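Side-chain contacts in Beta/gamma crystallin 'Greek key' domain-containing protein (Methanosaeta thermophila PT, PDB 5HT7), which binds transition-metal ions such as iron(II) as a trimeric betagamma-crystallin domain from a methane-producing archaeon: residues Lys15-Phe18 and Glu19-Asp23; Ser67-Tyr71 and Gly72-Ile76. All coordinates share one frame; numbering follows the deposited sequence.

Interaction 1 of 2, residues Lys15-Phe18 and Glu19-Asp23; sequences KHIF and ESDAD. With FE2 (Fe (II) ion), chain D.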
ATOM      1  N   LYS A  15       1.679  -5.396   4.139  1.00 19.01           N
ATOM      2  CA  LYS A  15       2.326  -4.459   5.035  1.00 20.90           C
ATOM      3  C   LYS A  15       3.467  -3.759   4.303  1.00 18.93           C
ATOM      4  O   LYS A  15       4.350  -4.419   3.774  1.00 17.17           O
ATOM      5  CB  LYS A  15       2.856  -5.195   6.273  1.00 18.49           C
ATOM      6  CG  LYS A  15       3.564  -4.317   7.298  1.00 19.67           C
ATOM      7  CD  LYS A  15       3.935  -5.150   8.528  1.00 23.77           C
ATOM      8  CE  LYS A  15       4.964  -4.411   9.376  1.00 25.60           C
ATOM      9  NZ  LYS A  15       4.468  -3.112   9.868  1.00 22.63           N
ATOM     10  N   HIS A  16       3.440  -2.430   4.286  1.00 19.35           N
ATOM     11  CA  HIS A  16       4.495  -1.631   3.672  1.00 18.84           C
ATOM     12  C   HIS A  16       5.610  -1.349   4.643  1.00 20.82           C
ATOM     13  O   HIS A  16       5.357  -0.918   5.780  1.00 20.38           O
ATOM     14  CB  HIS A  16       3.941  -0.297   3.182  1.00 18.07           C
ATOM     15  CG  HIS A  16       2.895  -0.451   2.127  1.00 17.83           C
ATOM     16  ND1 HIS A  16       3.207  -0.598   0.798  1.00 19.96           N
ATOM     17  CD2 HIS A  16       1.546  -0.514   2.212  1.00 19.79           C
ATOM     18  CE1 HIS A  16       2.092  -0.724   0.097  1.00 21.11           C
ATOM     19  NE2 HIS A  16       1.070  -0.677   0.933  1.00 16.32           N
ATOM     20  N   ILE A  17       6.838  -1.551   4.184  1.00 19.07           N
ATOM     21  CA  ILE A  17       8.013  -1.290   5.008  1.00 21.87           C
ATOM     22  C   ILE A  17       8.812  -0.148   4.402  1.00 22.90           C
ATOM     23  O   ILE A  17       9.240  -0.233   3.252  1.00 22.89           O
ATOM     24  CB  ILE A  17       8.931  -2.517   5.117  1.00 23.16           C
ATOM     25  CG1 ILE A  17       8.111  -3.782   5.390  1.00 23.23           C
ATOM     26  CG2 ILE A  17       9.966  -2.289   6.202  1.00 24.27           C
ATOM     27  CD1 ILE A  17       7.510  -3.805   6.764  1.00 23.18           C
ATOM     28  N   PHE A  18       9.000   0.921   5.168  1.00 23.15           N
ATOM     29  CA  PHE A  18       9.764   2.056   4.688  1.00 27.68           C
ATOM     30  C   PHE A  18      11.065   2.117   5.460  1.00 25.02           C
ATOM     31  O   PHE A  18      11.062   2.383   6.662  1.00 25.94           O
ATOM     32  CB  PHE A  18       8.952   3.350   4.820  1.00 27.94           C
ATOM     33  CG  PHE A  18       7.785   3.413   3.865  1.00 26.17           C
ATOM     34  CD1 PHE A  18       7.970   3.836   2.560  1.00 25.37           C
ATOM     35  CD2 PHE A  18       6.519   3.008   4.260  1.00 27.93           C
ATOM     36  CE1 PHE A  18       6.907   3.869   1.671  1.00 31.40           C
ATOM     37  CE2 PHE A  18       5.451   3.043   3.376  1.00 24.42           C
ATOM     38  CZ  PHE A  18       5.643   3.474   2.085  1.00 28.84           C
ATOM     39  N   GLU A  19      12.151   1.798   4.761  1.00 22.37           N
ATOM     40  CA  GLU A  19      13.516   1.821   5.310  1.00 27.79           C
ATOM     41  C   GLU A  19      13.797   0.693   6.296  1.00 27.18           C
ATOM     42  O   GLU A  19      14.777  -0.033   6.140  1.00 30.81           O
ATOM     43  CB  GLU A  19      13.804   3.166   5.975  1.00 31.95           C
ATOM     44  CG  GLU A  19      14.146   4.263   4.987  1.00 39.62           C
ATOM     45  CD  GLU A  19      15.361   3.916   4.163  1.00 47.73           C
ATOM     46  OE1 GLU A  19      16.393   3.546   4.768  1.00 50.09           O
ATOM     47  OE2 GLU A  19      15.283   4.004   2.919  1.00 51.13           O
ATOM     48  N   SER A  20      12.950   0.542   7.310  1.00 25.16           N
ATOM     49  CA  SER A  20      13.133  -0.547   8.262  1.00 24.02           C
ATOM     50  C   SER A  20      11.906  -0.761   9.102  1.00 25.24           C
ATOM     51  O   SER A  20      11.007   0.087   9.137  1.00 24.52           O
ATOM     52  CB  SER A  20      14.322  -0.262   9.186  1.00 31.02           C
ATOM     53  OG  SER A  20      14.113   0.951   9.884  1.00 28.24           O
ATOM     54  N   ASP A  21      11.873  -1.906   9.778  1.00 24.82           N
ATOM     55  CA  ASP A  21      10.886  -2.158  10.815  1.00 27.68           C
ATOM     56  C   ASP A  21      11.559  -2.973  11.901  1.00 28.68           C
ATOM     57  O   ASP A  21      11.926  -4.123  11.665  1.00 28.04           O
ATOM     58  CB  ASP A  21       9.663  -2.897  10.254  1.00 27.72           C
ATOM     59  CG  ASP A  21       8.516  -2.962  11.251  1.00 31.54           C
ATOM     60  OD1 ASP A  21       8.780  -2.936  12.474  1.00 28.72           O
ATOM     61  OD2 ASP A  21       7.342  -3.032  10.820  1.00 30.59           O
ATOM     62  N   ALA A  22      11.722  -2.384  13.087  1.00 26.52           N
ATOM     63  CA  ALA A  22      12.447  -3.053  14.161  1.00 28.83           C
ATOM     64  C   ALA A  22      11.589  -4.083  14.883  1.00 28.74           C
ATOM     65  O   ALA A  22      12.085  -4.814  15.731  1.00 26.35           O
ATOM     66  CB  ALA A  22      12.992  -2.018  15.175  1.00 25.38           C
ATOM     67  N   ASP A  23      10.302  -4.146  14.554  1.00 27.74           N
ATOM     68  CA  ASP A  23       9.397  -5.028  15.286  1.00 26.03           C
ATOM     69  C   ASP A  23       8.161  -5.339  14.450  1.00 25.34           C
ATOM     70  O   ASP A  23       7.084  -4.826  14.734  1.00 26.75           O
ATOM     71  CB  ASP A  23       9.015  -4.366  16.610  1.00 30.80           C
ATOM     72  CG  ASP A  23       8.555  -5.353  17.673  1.00 31.11           C
ATOM     73  OD1 ASP A  23       8.582  -6.577  17.452  1.00 29.35           O
ATOM     74  OD2 ASP A  23       8.175  -4.874  18.758  1.00 34.97           O
TER
HETATM   75 FE   FE2 D 101      -1.178  -0.676   0.617  1.00 21.91          FE
HETATM   76  O   HOH W   1       5.707  -3.517  12.634  1.00 33.61           O
HETATM   77  O   HOH W   2       8.588   0.794   8.176  1.00 34.63           O

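Interaction 2 of 2, residues Ser67-Tyr71 and Gly72-Ile76; sequences SIADY and GINVI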
ATOM      1  N   SER A  67       7.175 -16.898  -2.667  1.00 30.87           N
ATOM      2  CA  SER A  67       7.158 -17.874  -1.581  1.00 28.49           C
ATOM      3  C   SER A  67       8.442 -17.822  -0.767  1.00 35.52           C
ATOM      4  O   SER A  67       9.384 -18.567  -1.038  1.00 38.06           O
ATOM      5  CB  SER A  67       6.949 -19.285  -2.138  1.00 36.95           C
ATOM      6  OG  SER A  67       6.859 -20.231  -1.084  1.00 40.69           O
ATOM      7  N   ILE A  68       8.492 -16.957   0.239  1.00 33.00           N
ATOM      8  CA  ILE A  68       9.772 -16.735   0.903  1.00 33.34           C
ATOM      9  C   ILE A  68      10.150 -17.920   1.801  1.00 35.84           C
ATOM     10  O   ILE A  68      11.284 -18.015   2.252  1.00 38.51           O
ATOM     11  CB  ILE A  68       9.780 -15.420   1.712  1.00 31.68           C
ATOM     12  CG1 ILE A  68       8.651 -15.379   2.736  1.00 30.80           C
ATOM     13  CG2 ILE A  68       9.672 -14.230   0.768  1.00 27.46           C
ATOM     14  CD1 ILE A  68       8.645 -14.073   3.553  1.00 32.32           C
ATOM     15  N   ALA A  69       9.210 -18.830   2.035  1.00 36.73           N
ATOM     16  CA  ALA A  69       9.530 -20.091   2.702  1.00 41.09           C
ATOM     17  C   ALA A  69      10.592 -20.875   1.926  1.00 42.85           C
ATOM     18  O   ALA A  69      11.365 -21.624   2.518  1.00 45.45           O
ATOM     19  CB  ALA A  69       8.284 -20.932   2.884  1.00 43.82           C
ATOM     20  N   ASP A  70      10.639 -20.691   0.609  1.00 42.14           N
ATOM     21  CA  ASP A  70      11.677 -21.318  -0.209  1.00 43.40           C
ATOM     22  C   ASP A  70      13.085 -20.924   0.247  1.00 46.50           C
ATOM     23  O   ASP A  70      14.029 -21.702   0.120  1.00 48.76           O
ATOM     24  CB  ASP A  70      11.498 -20.956  -1.683  1.00 41.38           C
ATOM     25  CG  ASP A  70      10.213 -21.498  -2.261  1.00 41.76           C
ATOM     26  OD1 ASP A  70       9.506 -22.239  -1.543  1.00 46.70           O
ATOM     27  OD2 ASP A  70       9.912 -21.197  -3.438  1.00 49.62           O
ATOM     28  N   TYR A  71      13.216 -19.712   0.772  1.00 42.94           N
ATOM     29  CA  TYR A  71      14.498 -19.210   1.249  1.00 44.42           C
ATOM     30  C   TYR A  71      14.700 -19.547   2.725  1.00 44.60           C
ATOM     31  O   TYR A  71      15.638 -19.064   3.360  1.00 49.78           O
ATOM     32  CB  TYR A  71      14.592 -17.693   1.037  1.00 45.07           C
ATOM     33  CG  TYR A  71      14.466 -17.262  -0.409  1.00 45.91           C
ATOM     34  CD1 TYR A  71      13.220 -17.061  -0.991  1.00 41.23           C
ATOM     35  CD2 TYR A  71      15.592 -17.056  -1.191  1.00 48.17           C
ATOM     36  CE1 TYR A  71      13.104 -16.671  -2.311  1.00 43.23           C
ATOM     37  CE2 TYR A  71      15.484 -16.667  -2.509  1.00 45.52           C
ATOM     38  CZ  TYR A  71      14.240 -16.476  -3.063  1.00 42.97           C
ATOM     39  OH  TYR A  71      14.136 -16.083  -4.373  1.00 48.95           O
ATOM     40  N   GLY A  72      13.807 -20.366   3.269  1.00 43.11           N
ATOM     41  CA  GLY A  72      13.889 -20.776   4.660  1.00 43.56           C
ATOM     42  C   GLY A  72      13.403 -19.730   5.645  1.00 46.74           C
ATOM     43  O   GLY A  72      13.711 -19.786   6.840  1.00 43.69           O
ATOM     44  N   ILE A  73      12.634 -18.771   5.145  1.00 41.59           N
ATOM     45  CA  ILE A  73      12.137 -17.695   5.983  1.00 37.22           C
ATOM     46  C   ILE A  73      10.680 -17.927   6.313  1.00 42.73           C
ATOM     47  O   ILE A  73       9.828 -17.957   5.417  1.00 42.97           O
ATOM     48  CB  ILE A  73      12.309 -16.329   5.291  1.00 37.79           C
ATOM     49  CG1 ILE A  73      13.797 -16.071   5.016  1.00 39.71           C
ATOM     50  CG2 ILE A  73      11.687 -15.228   6.132  1.00 32.68           C
ATOM     51  CD1 ILE A  73      14.070 -14.906   4.113  1.00 39.18           C
ATOM     52  N   ASN A  74      10.383 -18.101   7.593  1.00 39.03           N
ATOM     53  CA  ASN A  74       9.000 -18.331   7.985  1.00 44.76           C
ATOM     54  C   ASN A  74       8.502 -17.254   8.948  1.00 43.97           C
ATOM     55  O   ASN A  74       7.297 -17.027   9.070  1.00 42.40           O
ATOM     56  CB  ASN A  74       8.844 -19.730   8.597  1.00 48.43           C
ATOM     57  CG  ASN A  74       8.801 -20.833   7.537  1.00 49.86           C
ATOM     58  OD1 ASN A  74       7.786 -21.040   6.874  1.00 51.90           O
ATOM     59  ND2 ASN A  74       9.923 -21.530   7.361  1.00 54.70           N
ATOM     60  N   VAL A  75       9.432 -16.581   9.618  1.00 38.71           N
ATOM     61  CA  VAL A  75       9.077 -15.483  10.502  1.00 35.99           C
ATOM     62  C   VAL A  75      10.031 -14.308  10.295  1.00 35.49           C
ATOM     63  O   VAL A  75      11.226 -14.498  10.086  1.00 33.79           O
ATOM     64  CB  VAL A  75       9.085 -15.923  11.981  1.00 45.40           C
ATOM     65  CG1 VAL A  75      10.436 -16.501  12.365  1.00 46.25           C
ATOM     66  CG2 VAL A  75       8.711 -14.760  12.894  1.00 39.40           C
ATOM     67  N   ILE A  76       9.494 -13.093  10.320  1.00 32.27           N
ATOM     68  CA  ILE A  76      10.323 -11.900  10.184  1.00 25.95           C
ATOM     69  C   ILE A  76      10.114 -11.014  11.399  1.00 30.50           C
ATOM     70  O   ILE A  76       9.076 -10.362  11.543  1.00 26.00           O
ATOM     71  CB  ILE A  76       9.999 -11.117   8.886  1.00 27.54           C
ATOM     72  CG1 ILE A  76      10.171 -12.026   7.663  1.00 26.42           C
ATOM     73  CG2 ILE A  76      10.883  -9.877   8.771  1.00 27.04           C
ATOM     74  CD1 ILE A  76       9.851 -11.342   6.331  1.00 29.11           C
TER

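Interaction 1 of 2, residues Lys15-Phe18 and Glu19-Asp23
Phe18 O and Ser20 N approach to 2.7 Å across Glu19, whose positive phi (72°) and negative psi define a classic gamma turn, although the hydrogen bond itself is weak. This turn lies in the link of the betagamma-crystallin Greek key fold that carries the chain from strand 14-16 of one sheet to strand 20-21 of the other. A water links the two arms of the turn, accepting from Phe18 N at 3.0 Å and donating to Ser20 O at 2.7 Å. Ile17 makes the apolar contact: its CG2 rests 3.8 Å from Ser20 C, while CD1 lies near CB of Asp21, the two side chains crossing at about a right angle. Lys15 runs fully extended and bends only at its last torsion (chi4 60°), which brings NZ to Asp21 OD2 at 3.0 Å, a salt bridge whose hydrogen bond is weak. NZ also pairs with Asp27, so the ammonium group sits between two carboxylates, an arrangement likely to favour its charged form. Arg11 of the second subunit takes Asp21 OD1, which extends the charge network over the trimer interface. His16 points elsewhere: its NE2 binds the iron at 2.3 Å, with His14 and the same pair from the two other subunits completing six nitrogens. Asp21 OD1 also closes an Asx turn, accepting from Asp23 N at 2.8 Å on its anti side (N-H...O angle 160°).

Interaction 2 of 2, residues Ser67-Tyr71 and Gly72-Ile76
A short 3-10 segment, residues 68-71, ends here in a Schellman motif, within the loop that joins strand 63-65 to strand 78-81 of the Greek key fold. The evidence is the nested pair of backbone bonds: Ile73 N to Ile68 O at 3.3 Å encloses Gly72 N to Ala69 O at 2.8 Å, with Gly72 at the positive phi (78°) the motif requires. Ile68 O accepts a second bond, from Tyr71 N, and the two donors reach it from opposite faces of its carbonyl plane. The apolar contact that usually accompanies the motif is present too. Ile68 CG1 takes the crowded position between N and the carbonyl carbon (chi1 56°), and its extended tip lays CD1 4.2 Å from Ile73 CG2 and 4.1 Å from Ile76 CD1. Leu46 of strand 44-47 receives both Ile73 and Ile76, so this cluster joins the core. On the other branch, Ile73 CD1 meets Tyr71 CB at 4.2 Å, while the Tyr71 ring turns away to an edge-to-face contact with Phe60. With Asp70 N bonded to Ser67 O, the N-H groups of Asp70 to Ile73 all find acceptors within the turn, and the buried Ile68, Ile73 and Ile76 meet through methyl contacts consistent with van der Waals packing.

From the N terminus, interaction 1 comes first, turning the chain tightly between strand 14-16 and strand 20-21; interaction 2 opens much later, after strand 63-65, and leads toward strand 78-81. The two are in series along the chain and neither nest nor cross. Each lies in a link between the two antiparallel sheets, and the second link ends at the strand that pairs with 20-21. Their centres are about 17 Å apart, on opposite sides of the centre of the chain, and the nearest atoms remain about 6 Å apart without touching. Residues 15-23 include the metal ligand His16 and lie largely within reach of a second subunit, whereas residues 67-76 touch no other chain of the trimer.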